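Local structure of Lmo1499 protein (Listeria monocytogenes, 4IIW) at residues B[52-57]-B[63-68]; B[124-129]-B[136-141]; B[203-208]-B[303-308]; B[263-268]-B[278-283]. The protein probably acts as a membrane-bound lytic transglycosylase that cleaves nascent peptidoglycan strands internally and so terminates their elongation. All blocks are in the same frame, centred on the assembly; numbering follows the deposited sequence.

Interaction 1. Residues B[52-57]-B[63-68]; sequences ISTILE and NNASIF
Leu56 lays its CD1 methyl over one face of the Phe68 ring, 3.3 Å above the plane and displaced toward the rim, while Ser53 OG meets the same ring at its edge, in its plane, 3.3 Å from Phe68 CD1. The leucine methyl lies 3.5 Å from the Phe68 ring centroid, a CH-pi contact in which the two side chains cross at about a right angle. Phe68 reaches across because its CG stands anti to the backbone N (chi1 -173°), and Ile52 CG2 adds an oblique apolar contact to the same ring. Beside the ring, Ala65 faces helix 49-58: its small CB fits 3.8 Å from Ser53 CB, where the helices come closest. The hydroxyl's own hydrogen bonds are to Ser69 OG and Ile49 O, so a buried Ser53 OG is tolerated there.

The polar end is built on Glu57. Its extended chain carries OE1 to Ala65 N, a hydrogen bond of 2.6 Å that reaches the oxygen on its anti side, 21° out of the carboxylate plane. Asn64 is the N-cap of helix 65-75 and accepts from Ile67 N through OD1 (2.9 Å). Ser50 OG of the second subunit also bonds to Glu57 OE1.

In sequence both helices fall between strands 39-43 and 83-87, which pair antiparallel; this order is consistent with a LysM-like domain. Chemically, an apolar and aromatic floor is sealed at one end by a carboxylate and an asparagine that satisfy first-turn N-H groups; negative charge there would probably suit the positive end of the helix dipole.

Interaction 2. Residues B[124-129]-B[136-141]; sequences DRIVAY and ADVLKT
Val138 spreads its two methyls toward two neighbours on helix 119-129, CG1 to Ile126 and CG2 to Val127, and the contact rests on these three branched aliphatic side chains. Val138 CG1 stands anti to the backbone N (chi1 173°), leaving CG2 anti to the carbonyl carbon, and this splits the fork between its partners. The CG1 methyl meets Ile126 CD1 at 4.1 Å. Ile126 supplies that methyl by holding CG1 beside its backbone N, with chi2 at 174° stretching the chain so that CD1 lies at the far end; the two side chains then cross at a slant. Val127 CG2 approaches Val138 CG2 more loosely, at 4.5 Å, on the less buried side of the pair.

No hydrogen bond joins the segments, and the backbones stay well apart, with the CA atoms of Val127 and Val138 8.1 Å from each other. Isoleucine suits its place because its long branch reaches across to Val138, whereas valine offers two methyls close to the helix without a flexible chain. Helix 190-204 closes the buried side, where Ile193 and Met197 touch Ile126 and Ala190 touches Val138. Near the connecting loop, Asp124 OD1 forms a salt bridge with Lys135 NZ.

Two successive helices, 119-129 and 135-143, joined by a short loop and meeting through a thin apolar seam, form a helical hairpin packed on helix 190-204, with Leu111 of strand 111-112 also touching Ile126, in this YceG-like protein.

Interaction 3. Residues B[203-208]-B[303-308]; sequences VNIAKY and SSMEAA
Tyr208 and Glu306 mark the nearest approach of the two backbones, their CA atoms 8.5 Å apart, where the chain turns after helix 190-204 (Tyr208 N bonds to Ile205 O) alongside helix 302-309. Side chains do most of the bridging. Met305, present as selenomethionine, presents CB to the hydroxyl end of Tyr208, 3.8 Å from OH and 3.9 Å from CZ, in an oblique approach to the ring. Farther out, the extended chain carries SE to 3.9 Å from Tyr208 CE2. The selenium is 5.1 Å from the Tyr208 ring centroid and 59° off its normal, an oblique Met-aromatic contact, with the two side chains crossing at about a right angle. Ile205 CG2 reaches the same atom at 4.2 Å, so SE has an aromatic and an aliphatic neighbour; methionine, whose sulfur the selenium replaces, is long, unbranched and polarisable and suits such a mixed surrounding.

Tyr208 swings its ring toward helix 302-309 with CG beside the backbone N (chi1 -56°), and Lys207 CG lies over one face of it, above its centre. Its hydroxyl is hydrogen-bonded to Asp302 OD1 at the start of that helix, which gives a buried tyrosine a polar partner.

Phe222, Leu223 and Ser226 of helix 219-232 also line Met305. The Met-aromatic pair thus belongs to the helical core of the domain, packing on the helix that ends at Glu232, predicted to be important for catalysis, but away from that residue itself.

Interaction 4. Residues B[263-268]-B[278-283]; sequences LYALGE and LEVDSP
Leu266 and Val280 meet through their methyls just where helix 259-265 ends in a Schellman motif. Gly267, with positive phi, lets the chain leave the helix while Gly267 N bonds to Tyr264 O and Glu268 N to Leu263 O. The enclosed side of the contact belongs to Ala265, a buried residue whose small methyl faces the loop, with Val280 CG1 4.3 Å from Ala265 CB. Val280 holds CG2 anti to the backbone N and CG1 between N and the carbonyl carbon (chi1 62°), which turns one methyl to each partner.

The closest carbon contact lies instead on the solvent-facing margin: partly exposed Leu266 brings CD2 to 3.6 Å from Val280 CG2 and 3.9 Å from Val280 CB, the two side chains slanting across each other. Branched aliphatic groups suit this margin, since they cover the helix end with carbon alone. Within the chain, Asn285 ND2 donates to the carbonyls of Leu278 and Val280 and so shapes this loop. Ser282, also partly exposed, closes the row with OG 3.8 Å from Ala265 CB, its oxygen hydrogen-bonded to Tyr284 N.

Overall arrangement
Interactions 1, 2 and 3 open in that order along the chain, and interaction 4 falls between the two segments of interaction 3. Interaction 1, in the N-terminal two-helix, two-strand unit, lies on the opposite side of the chain's centre from interaction 3, with centres about 49 Å apart. Interaction 2 sits on helices 119-129 and 135-143. Helix 190-204 links it to interaction 3, since it covers interaction 2 and then leads into residues 203-208. The nearest atoms of interactions 2 and 4 are about 9 Å apart, and no two contacts touch. Interaction 1 is centred about 33 Å from the chain's centre, consistent with a separate N-terminal module beside a larger helical catalytic part.

Interaction 1. Residues B[52-57]-B[63-68]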
loop_
_atom_site.group_PDB
_atom_site.type_symbol
_atom_site.label_atom_id
_atom_site.label_comp_id
_atom_site.label_asym_id
_atom_site.label_seq_id
_atom_site.Cartn_x
_atom_site.Cartn_y
_atom_site.Cartn_z
ATOM N N ILE B 52 17.276 6.116 7.407
ATOM C CA ILE B 52 17.800 5.234 6.360
ATOM C C ILE B 52 17.160 5.466 4.999
ATOM O O ILE B 52 17.850 5.561 3.975
ATOM C CB ILE B 52 17.608 3.758 6.749
ATOM C CG1 ILE B 52 18.469 3.410 7.972
ATOM C CG2 ILE B 52 17.980 2.834 5.604
ATOM C CD1 ILE B 52 18.124 2.087 8.613
ATOM N N SER B 53 15.836 5.535 4.988
ATOM C CA SER B 53 15.091 5.775 3.761
ATOM C C SER B 53 15.573 7.041 3.054
ATOM O O SER B 53 15.804 7.052 1.850
ATOM C CB SER B 53 13.596 5.935 4.086
ATOM O OG SER B 53 13.085 4.778 4.728
ATOM N N THR B 54 15.733 8.105 3.825
ATOM C CA THR B 54 16.103 9.399 3.286
ATOM C C THR B 54 17.535 9.423 2.768
ATOM O O THR B 54 17.819 10.097 1.762
ATOM C CB THR B 54 15.846 10.475 4.343
ATOM O OG1 THR B 54 14.472 10.390 4.713
ATOM C CG2 THR B 54 16.141 11.873 3.828
ATOM N N ILE B 55 18.441 8.691 3.419
ATOM C CA ILE B 55 19.810 8.598 2.901
ATOM C C ILE B 55 19.784 7.858 1.546
ATOM O O ILE B 55 20.464 8.277 0.613
ATOM C CB ILE B 55 20.768 7.914 3.873
ATOM C CG1 ILE B 55 20.974 8.778 5.118
ATOM C CG2 ILE B 55 22.124 7.715 3.230
ATOM C CD1 ILE B 55 21.514 7.982 6.275
ATOM N N LEU B 56 18.996 6.781 1.434
ATOM C CA LEU B 56 18.888 6.061 0.171
ATOM C C LEU B 56 18.377 6.973 -0.954
ATOM O O LEU B 56 18.885 6.938 -2.091
ATOM C CB LEU B 56 17.973 4.839 0.304
ATOM C CG LEU B 56 18.500 3.681 1.176
ATOM C CD1 LEU B 56 17.431 2.576 1.369
ATOM C CD2 LEU B 56 19.788 3.081 0.591
ATOM N N GLU B 57 17.377 7.790 -0.641
ATOM C CA GLU B 57 16.792 8.704 -1.630
ATOM C C GLU B 57 17.832 9.776 -1.980
ATOM O O GLU B 57 18.052 10.078 -3.160
ATOM C CB GLU B 57 15.478 9.324 -1.110
ATOM C CG GLU B 57 14.710 10.172 -2.145
ATOM C CD GLU B 57 13.515 10.933 -1.529
ATOM O OE1 GLU B 57 12.729 10.346 -0.740
ATOM O OE2 GLU B 57 13.370 12.131 -1.838
ATOM N N ASN B 63 13.905 5.940 -5.187
ATOM C CA ASN B 63 13.200 7.101 -5.685
ATOM C C ASN B 63 12.454 7.867 -4.589
ATOM O O ASN B 63 12.479 9.078 -4.568
ATOM C CB ASN B 63 12.216 6.584 -6.741
ATOM C CG ASN B 63 11.488 7.674 -7.471
ATOM O OD1 ASN B 63 11.807 7.966 -8.641
ATOM N ND2 ASN B 63 10.473 8.280 -6.808
ATOM N N ASN B 64 11.870 7.142 -3.640
ATOM C CA ASN B 64 10.986 7.719 -2.648
ATOM C C ASN B 64 11.201 7.132 -1.255
ATOM O O ASN B 64 10.987 5.945 -1.030
ATOM C CB ASN B 64 9.571 7.417 -3.157
ATOM C CG ASN B 64 8.483 8.058 -2.349
ATOM O OD1 ASN B 64 8.285 7.728 -1.184
ATOM N ND2 ASN B 64 7.707 8.929 -2.999
ATOM N N ALA B 65 11.643 7.972 -0.328
ATOM C CA ALA B 65 11.913 7.559 1.042
ATOM C C ALA B 65 10.654 6.976 1.764
ATOM O O ALA B 65 10.749 5.950 2.453
ATOM C CB ALA B 65 12.513 8.722 1.819
ATOM N N SER B 66 9.499 7.602 1.591
ATOM C CA SER B 66 8.240 7.104 2.200
ATOM C C SER B 66 7.897 5.665 1.836
ATOM O O SER B 66 7.548 4.833 2.703
ATOM C CB SER B 66 7.053 7.931 1.733
ATOM O OG SER B 66 7.226 9.273 2.098
ATOM N N ILE B 67 7.936 5.400 0.540
ATOM C CA ILE B 67 7.590 4.100 0.017
ATOM C C ILE B 67 8.569 3.035 0.558
ATOM O O ILE B 67 8.178 1.907 0.887
ATOM C CB ILE B 67 7.502 4.166 -1.492
ATOM C CG1 ILE B 67 6.243 4.978 -1.858
ATOM C CG2 ILE B 67 7.464 2.776 -2.076
ATOM C CD1 ILE B 67 6.144 5.487 -3.322
ATOM N N PHE B 68 9.825 3.408 0.716
ATOM C CA PHE B 68 10.787 2.490 1.291
ATOM C C PHE B 68 10.484 2.248 2.786
ATOM O O PHE B 68 10.600 1.135 3.264
ATOM C CB PHE B 68 12.189 3.031 1.098
ATOM C CG PHE B 68 13.260 2.087 1.517
ATOM C CD1 PHE B 68 13.780 2.131 2.799
ATOM C CD2 PHE B 68 13.761 1.163 0.627
ATOM C CE1 PHE B 68 14.767 1.243 3.198
ATOM C CE2 PHE B 68 14.754 0.279 1.021
ATOM C CZ PHE B 68 15.260 0.329 2.312
#

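Interaction 2. Residues B[124-129]-B[136-141]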
loop_
_atom_site.group_PDB
_atom_site.type_symbol
_atom_site.label_atom_id
_atom_site.label_comp_id
_atom_site.label_asym_id
_atom_site.label_seq_id
_atom_site.Cartn_x
_atom_site.Cartn_y
_atom_site.Cartn_z
ATOM N N ASP B 124 39.368 -1.402 15.156
ATOM C CA ASP B 124 38.212 -1.225 14.265
ATOM C C ASP B 124 38.605 -1.517 12.824
ATOM O O ASP B 124 37.923 -2.253 12.127
ATOM C CB ASP B 124 37.682 0.214 14.307
ATOM C CG ASP B 124 37.086 0.602 15.651
ATOM O OD1 ASP B 124 36.385 -0.213 16.288
ATOM O OD2 ASP B 124 37.285 1.766 16.047
ATOM N N ARG B 125 39.706 -0.933 12.370
ATOM C CA ARG B 125 40.131 -1.142 10.999
ATOM C C ARG B 125 40.384 -2.635 10.783
ATOM O O ARG B 125 40.009 -3.188 9.733
ATOM C CB ARG B 125 41.353 -0.285 10.662
ATOM C CG ARG B 125 41.119 1.231 10.862
ATOM C CD ARG B 125 40.157 1.841 9.845
ATOM N NE ARG B 125 40.846 2.355 8.659
ATOM C CZ ARG B 125 40.853 3.630 8.260
ATOM N NH1 ARG B 125 41.521 3.976 7.165
ATOM N NH2 ARG B 125 40.173 4.559 8.918
ATOM N N ILE B 126 40.970 -3.293 11.787
ATOM C CA ILE B 126 41.231 -4.733 11.710
ATOM C C ILE B 126 39.932 -5.538 11.580
ATOM O O ILE B 126 39.833 -6.406 10.714
ATOM C CB ILE B 126 42.022 -5.261 12.933
ATOM C CG1 ILE B 126 43.479 -4.804 12.851
ATOM C CG2 ILE B 126 41.963 -6.785 12.961
ATOM C CD1 ILE B 126 44.362 -5.146 14.096
ATOM N N VAL B 127 38.956 -5.262 12.451
ATOM C CA VAL B 127 37.650 -5.963 12.417
ATOM C C VAL B 127 36.915 -5.720 11.105
ATOM O O VAL B 127 36.372 -6.650 10.524
ATOM C CB VAL B 127 36.758 -5.603 13.655
ATOM C CG1 VAL B 127 35.276 -5.491 13.296
ATOM C CG2 VAL B 127 37.014 -6.605 14.787
ATOM N N ALA B 128 36.914 -4.477 10.637
ATOM C CA ALA B 128 36.293 -4.141 9.365
ATOM C C ALA B 128 36.920 -4.948 8.207
ATOM O O ALA B 128 36.231 -5.364 7.286
ATOM C CB ALA B 128 36.435 -2.657 9.100
ATOM N N TYR B 129 38.229 -5.160 8.273
ATOM C CA TYR B 129 38.973 -5.867 7.225
ATOM C C TYR B 129 38.859 -7.384 7.317
ATOM O O TYR B 129 38.777 -8.055 6.289
ATOM C CB TYR B 129 40.459 -5.449 7.267
ATOM C CG TYR B 129 41.414 -6.316 6.461
ATOM C CD1 TYR B 129 42.154 -7.317 7.076
ATOM C CD2 TYR B 129 41.599 -6.114 5.106
ATOM C CE1 TYR B 129 43.040 -8.099 6.362
ATOM C CE2 TYR B 129 42.478 -6.901 4.377
ATOM C CZ TYR B 129 43.199 -7.893 5.016
ATOM O OH TYR B 129 44.089 -8.679 4.309
ATOM N N ALA B 136 36.495 -7.183 20.843
ATOM C CA ALA B 136 36.921 -7.501 22.209
ATOM C C ALA B 136 38.163 -8.409 22.257
ATOM O O ALA B 136 39.024 -8.223 23.108
ATOM C CB ALA B 136 35.756 -8.131 22.999
ATOM N N ASP B 137 38.245 -9.375 21.338
ATOM C CA ASP B 137 39.372 -10.327 21.283
ATOM C C ASP B 137 40.654 -9.683 20.778
ATOM O O ASP B 137 41.743 -9.977 21.281
ATOM C CB ASP B 137 39.045 -11.482 20.356
ATOM C CG ASP B 137 37.820 -12.235 20.775
ATOM O OD1 ASP B 137 37.299 -11.977 21.894
ATOM O OD2 ASP B 137 37.372 -13.089 19.976
ATOM N N VAL B 138 40.513 -8.842 19.754
ATOM C CA VAL B 138 41.626 -8.126 19.179
ATOM C C VAL B 138 42.226 -7.213 20.228
ATOM O O VAL B 138 43.437 -7.083 20.303
ATOM C CB VAL B 138 41.184 -7.290 17.956
ATOM C CG1 VAL B 138 42.327 -6.400 17.439
ATOM C CG2 VAL B 138 40.659 -8.205 16.861
ATOM N N LEU B 139 41.384 -6.569 21.035
ATOM C CA LEU B 139 41.891 -5.715 22.117
ATOM C C LEU B 139 42.597 -6.566 23.167
ATOM O O LEU B 139 43.647 -6.185 23.684
ATOM C CB LEU B 139 40.779 -4.889 22.771
ATOM C CG LEU B 139 40.297 -3.639 22.025
ATOM C CD1 LEU B 139 39.237 -2.960 22.858
ATOM C CD2 LEU B 139 41.442 -2.646 21.707
ATOM N N LYS B 140 42.018 -7.712 23.494
ATOM C CA LYS B 140 42.643 -8.601 24.457
ATOM C C LYS B 140 44.016 -9.085 23.960
ATOM O O LYS B 140 44.968 -9.117 24.722
ATOM C CB LYS B 140 41.756 -9.803 24.746
ATOM C CG LYS B 140 42.354 -10.716 25.799
ATOM C CD LYS B 140 41.404 -11.847 26.196
ATOM C CE LYS B 140 42.012 -12.663 27.332
ATOM N NZ LYS B 140 41.158 -13.793 27.740
ATOM N N THR B 141 44.106 -9.462 22.689
ATOM C CA THR B 141 45.363 -9.939 22.151
ATOM C C THR B 141 46.412 -8.842 22.278
ATOM O O THR B 141 47.530 -9.082 22.705
ATOM C CB THR B 141 45.252 -10.368 20.661
ATOM O OG1 THR B 141 44.386 -11.503 20.527
ATOM C CG2 THR B 141 46.608 -10.745 20.128
#

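Interaction 3. Residues B[203-208]-B[303-308]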
loop_
_atom_site.group_PDB
_atom_site.type_symbol
_atom_site.label_atom_id
_atom_site.label_comp_id
_atom_site.label_asym_id
_atom_site.label_seq_id
_atom_site.Cartn_x
_atom_site.Cartn_y
_atom_site.Cartn_z
ATOM N N VAL B 203 61.230 -2.101 11.233
ATOM C CA VAL B 203 61.895 -1.851 9.966
ATOM C C VAL B 203 62.039 -0.378 9.652
ATOM O O VAL B 203 63.077 0.073 9.182
ATOM C CB VAL B 203 61.082 -2.419 8.791
ATOM C CG1 VAL B 203 61.703 -1.991 7.453
ATOM C CG2 VAL B 203 60.948 -3.948 8.907
ATOM N N ASN B 204 60.991 0.375 9.932
ATOM C CA ASN B 204 60.922 1.765 9.513
ATOM C C ASN B 204 61.567 2.789 10.403
ATOM O O ASN B 204 61.659 3.949 10.012
ATOM C CB ASN B 204 59.465 2.121 9.194
ATOM C CG ASN B 204 58.953 1.379 7.948
ATOM O OD1 ASN B 204 59.571 1.440 6.887
ATOM N ND2 ASN B 204 57.841 0.680 8.080
ATOM N N ILE B 205 62.012 2.384 11.585
ATOM C CA ILE B 205 62.724 3.299 12.442
ATOM C C ILE B 205 64.221 3.009 12.362
ATOM O O ILE B 205 65.029 3.688 13.019
ATOM C CB ILE B 205 62.261 3.241 13.910
ATOM C CG1 ILE B 205 62.600 1.895 14.548
ATOM C CG2 ILE B 205 60.783 3.546 14.013
ATOM C CD1 ILE B 205 62.222 1.839 15.997
ATOM N N ALA B 206 64.595 2.011 11.561
ATOM C CA ALA B 206 66.006 1.640 11.385
ATOM C C ALA B 206 66.867 2.847 11.017
ATOM O O ALA B 206 68.008 2.957 11.452
ATOM C CB ALA B 206 66.143 0.556 10.324
ATOM N N LYS B 207 66.308 3.753 10.227
ATOM C CA LYS B 207 67.027 4.952 9.801
ATOM C C LYS B 207 67.297 5.954 10.933
ATOM O O LYS B 207 68.207 6.784 10.818
ATOM C CB LYS B 207 66.282 5.644 8.652
ATOM C CG LYS B 207 64.838 6.009 8.966
ATOM C CD LYS B 207 64.144 6.608 7.761
ATOM C CE LYS B 207 62.643 6.732 7.997
ATOM N NZ LYS B 207 61.942 7.297 6.811
ATOM N N TYR B 208 66.531 5.881 12.018
ATOM C CA TYR B 208 66.726 6.796 13.137
ATOM C C TYR B 208 67.650 6.238 14.217
ATOM O O TYR B 208 68.017 6.971 15.141
ATOM C CB TYR B 208 65.390 7.144 13.791
ATOM C CG TYR B 208 64.361 7.717 12.856
ATOM C CD1 TYR B 208 64.545 8.951 12.261
ATOM C CD2 TYR B 208 63.184 7.026 12.586
ATOM C CE1 TYR B 208 63.594 9.478 11.403
ATOM C CE2 TYR B 208 62.232 7.540 11.735
ATOM C CZ TYR B 208 62.436 8.768 11.151
ATOM O OH TYR B 208 61.480 9.280 10.304
ATOM N N SER B 303 56.927 12.464 9.521
ATOM C CA SER B 303 56.991 13.875 9.814
ATOM C C SER B 303 57.190 14.106 11.324
ATOM O O SER B 303 58.121 14.789 11.747
ATOM C CB SER B 303 55.726 14.561 9.320
ATOM O OG SER B 303 55.835 15.955 9.512
ATOM N N SER B 304 56.320 13.515 12.129
ATOM C CA SER B 304 56.417 13.653 13.576
ATOM C C SER B 304 57.677 13.029 14.143
ATOM O O SER B 304 58.284 13.581 15.065
ATOM C CB SER B 304 55.198 13.057 14.255
ATOM O OG SER B 304 54.069 13.870 13.999
HETATM N N MSE B 305 58.078 11.883 13.613
HETATM C CA MSE B 305 59.288 11.242 14.095
HETATM C C MSE B 305 60.508 12.140 13.877
HETATM O O MSE B 305 61.309 12.288 14.790
HETATM C CB MSE B 305 59.454 9.857 13.484
HETATM C CG MSE B 305 58.491 8.852 14.083
HETATM SE SE MSE B 305 58.624 7.118 13.262
HETATM C CE MSE B 305 57.169 6.229 14.207
ATOM N N GLU B 306 60.645 12.736 12.684
ATOM C CA GLU B 306 61.737 13.688 12.434
ATOM C C GLU B 306 61.708 14.835 13.423
ATOM O O GLU B 306 62.747 15.264 13.908
ATOM C CB GLU B 306 61.687 14.311 11.033
ATOM C CG GLU B 306 62.752 13.848 10.045
ATOM C CD GLU B 306 63.006 14.908 8.959
ATOM O OE1 GLU B 306 64.091 14.894 8.327
ATOM O OE2 GLU B 306 62.131 15.787 8.763
ATOM N N ALA B 307 60.516 15.350 13.689
ATOM C CA ALA B 307 60.359 16.451 14.620
ATOM C C ALA B 307 60.886 16.086 16.008
ATOM O O ALA B 307 61.526 16.902 16.669
ATOM C CB ALA B 307 58.905 16.875 14.698
ATOM N N ALA B 308 60.641 14.854 16.429
ATOM C CA ALA B 308 61.056 14.407 17.749
ATOM C C ALA B 308 62.568 14.363 17.868
ATOM O O ALA B 308 63.108 14.756 18.881
ATOM C CB ALA B 308 60.446 13.012 18.077
#

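Interaction 4. Residues B[263-268]-B[278-283]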
loop_
_atom_site.group_PDB
_atom_site.type_symbol
_atom_site.label_atom_id
_atom_site.label_comp_id
_atom_site.label_asym_id
_atom_site.label_seq_id
_atom_site.Cartn_x
_atom_site.Cartn_y
_atom_site.Cartn_z
ATOM N N LEU B 263 42.673 13.449 26.630
ATOM C CA LEU B 263 41.663 12.651 25.944
ATOM C C LEU B 263 42.060 11.177 25.945
ATOM O O LEU B 263 41.222 10.303 26.164
ATOM C CB LEU B 263 41.444 13.143 24.503
ATOM C CG LEU B 263 40.881 14.559 24.311
ATOM C CD1 LEU B 263 40.785 14.883 22.833
ATOM C CD2 LEU B 263 39.518 14.741 24.998
ATOM N N TYR B 264 43.337 10.896 25.704
ATOM C CA TYR B 264 43.794 9.519 25.711
ATOM C C TYR B 264 43.642 8.921 27.113
ATOM O O TYR B 264 43.292 7.747 27.255
ATOM C CB TYR B 264 45.227 9.398 25.222
ATOM C CG TYR B 264 45.695 7.971 25.217
ATOM C CD1 TYR B 264 45.348 7.111 24.174
ATOM C CD2 TYR B 264 46.462 7.465 26.263
ATOM C CE1 TYR B 264 45.767 5.785 24.166
ATOM C CE2 TYR B 264 46.879 6.142 26.265
ATOM C CZ TYR B 264 46.531 5.309 25.214
ATOM O OH TYR B 264 46.947 4.012 25.224
ATOM N N ALA B 265 43.892 9.732 28.138
ATOM C CA ALA B 265 43.736 9.301 29.527
ATOM C C ALA B 265 42.316 8.789 29.771
ATOM O O ALA B 265 42.126 7.772 30.448
ATOM C CB ALA B 265 44.047 10.448 30.476
ATOM N N LEU B 266 41.330 9.496 29.217
ATOM C CA LEU B 266 39.919 9.119 29.351
ATOM C C LEU B 266 39.503 8.039 28.354
ATOM O O LEU B 266 38.335 7.636 28.334
ATOM C CB LEU B 266 39.022 10.330 29.124
ATOM C CG LEU B 266 39.123 11.509 30.091
ATOM C CD1 LEU B 266 38.277 12.636 29.566
ATOM C CD2 LEU B 266 38.690 11.126 31.498
ATOM N N GLY B 267 40.440 7.579 27.525
ATOM C CA GLY B 267 40.136 6.576 26.510
ATOM C C GLY B 267 38.911 7.019 25.748
ATOM O O GLY B 267 37.958 6.262 25.593
ATOM N N GLU B 268 38.951 8.255 25.263
ATOM C CA GLU B 268 37.810 8.849 24.594
ATOM C C GLU B 268 38.250 9.565 23.319
ATOM O O GLU B 268 39.215 10.324 23.333
ATOM C CB GLU B 268 37.156 9.828 25.574
ATOM C CG GLU B 268 35.717 10.200 25.294
ATOM C CD GLU B 268 35.134 11.072 26.408
ATOM O OE1 GLU B 268 35.905 11.491 27.301
ATOM O OE2 GLU B 268 33.910 11.337 26.397
ATOM N N LEU B 278 40.189 17.879 32.452
ATOM C CA LEU B 278 41.545 18.315 32.812
ATOM C C LEU B 278 41.945 17.882 34.227
ATOM O O LEU B 278 43.131 17.886 34.574
ATOM C CB LEU B 278 41.675 19.841 32.686
ATOM C CG LEU B 278 41.414 20.437 31.296
ATOM C CD1 LEU B 278 41.431 21.966 31.344
ATOM C CD2 LEU B 278 42.413 19.912 30.267
ATOM N N GLU B 279 40.961 17.499 35.037
ATOM C CA GLU B 279 41.222 17.077 36.405
ATOM C C GLU B 279 41.394 15.550 36.540
ATOM O O GLU B 279 41.803 15.070 37.596
ATOM C CB GLU B 279 40.099 17.590 37.326
ATOM C CG GLU B 279 40.409 17.475 38.821
ATOM C CD GLU B 279 39.242 17.858 39.703
ATOM O OE1 GLU B 279 38.264 18.446 39.195
ATOM O OE2 GLU B 279 39.300 17.572 40.915
ATOM N N VAL B 280 41.120 14.797 35.467
ATOM C CA VAL B 280 41.216 13.319 35.492
ATOM C C VAL B 280 42.513 12.781 36.106
ATOM O O VAL B 280 43.613 13.192 35.726
ATOM C CB VAL B 280 41.093 12.716 34.103
ATOM C CG1 VAL B 280 42.225 13.203 33.212
ATOM C CG2 VAL B 280 41.117 11.203 34.203
ATOM N N ASP B 281 42.364 11.844 37.042
ATOM C CA ASP B 281 43.501 11.252 37.748
ATOM C C ASP B 281 44.117 10.171 36.894
ATOM O O ASP B 281 43.558 9.091 36.780
ATOM C CB ASP B 281 43.047 10.665 39.100
ATOM C CG ASP B 281 44.203 10.084 39.919
ATOM O OD1 ASP B 281 45.376 10.229 39.503
ATOM O OD2 ASP B 281 43.936 9.485 40.989
ATOM N N SER B 282 45.267 10.469 36.291
ATOM C CA SER B 282 45.968 9.517 35.413
ATOM C C SER B 282 47.380 9.993 35.101
ATOM O O SER B 282 47.586 11.173 34.817
ATOM C CB SER B 282 45.219 9.333 34.083
ATOM O OG SER B 282 45.951 8.509 33.178
ATOM N N PRO B 283 48.355 9.073 35.127
ATOM C CA PRO B 283 49.717 9.470 34.810
ATOM C C PRO B 283 49.828 10.058 33.394
ATOM O O PRO B 283 50.777 10.780 33.104
ATOM C CB PRO B 283 50.498 8.167 34.921
ATOM C CG PRO B 283 49.659 7.279 35.747
ATOM C CD PRO B 283 48.259 7.649 35.482
#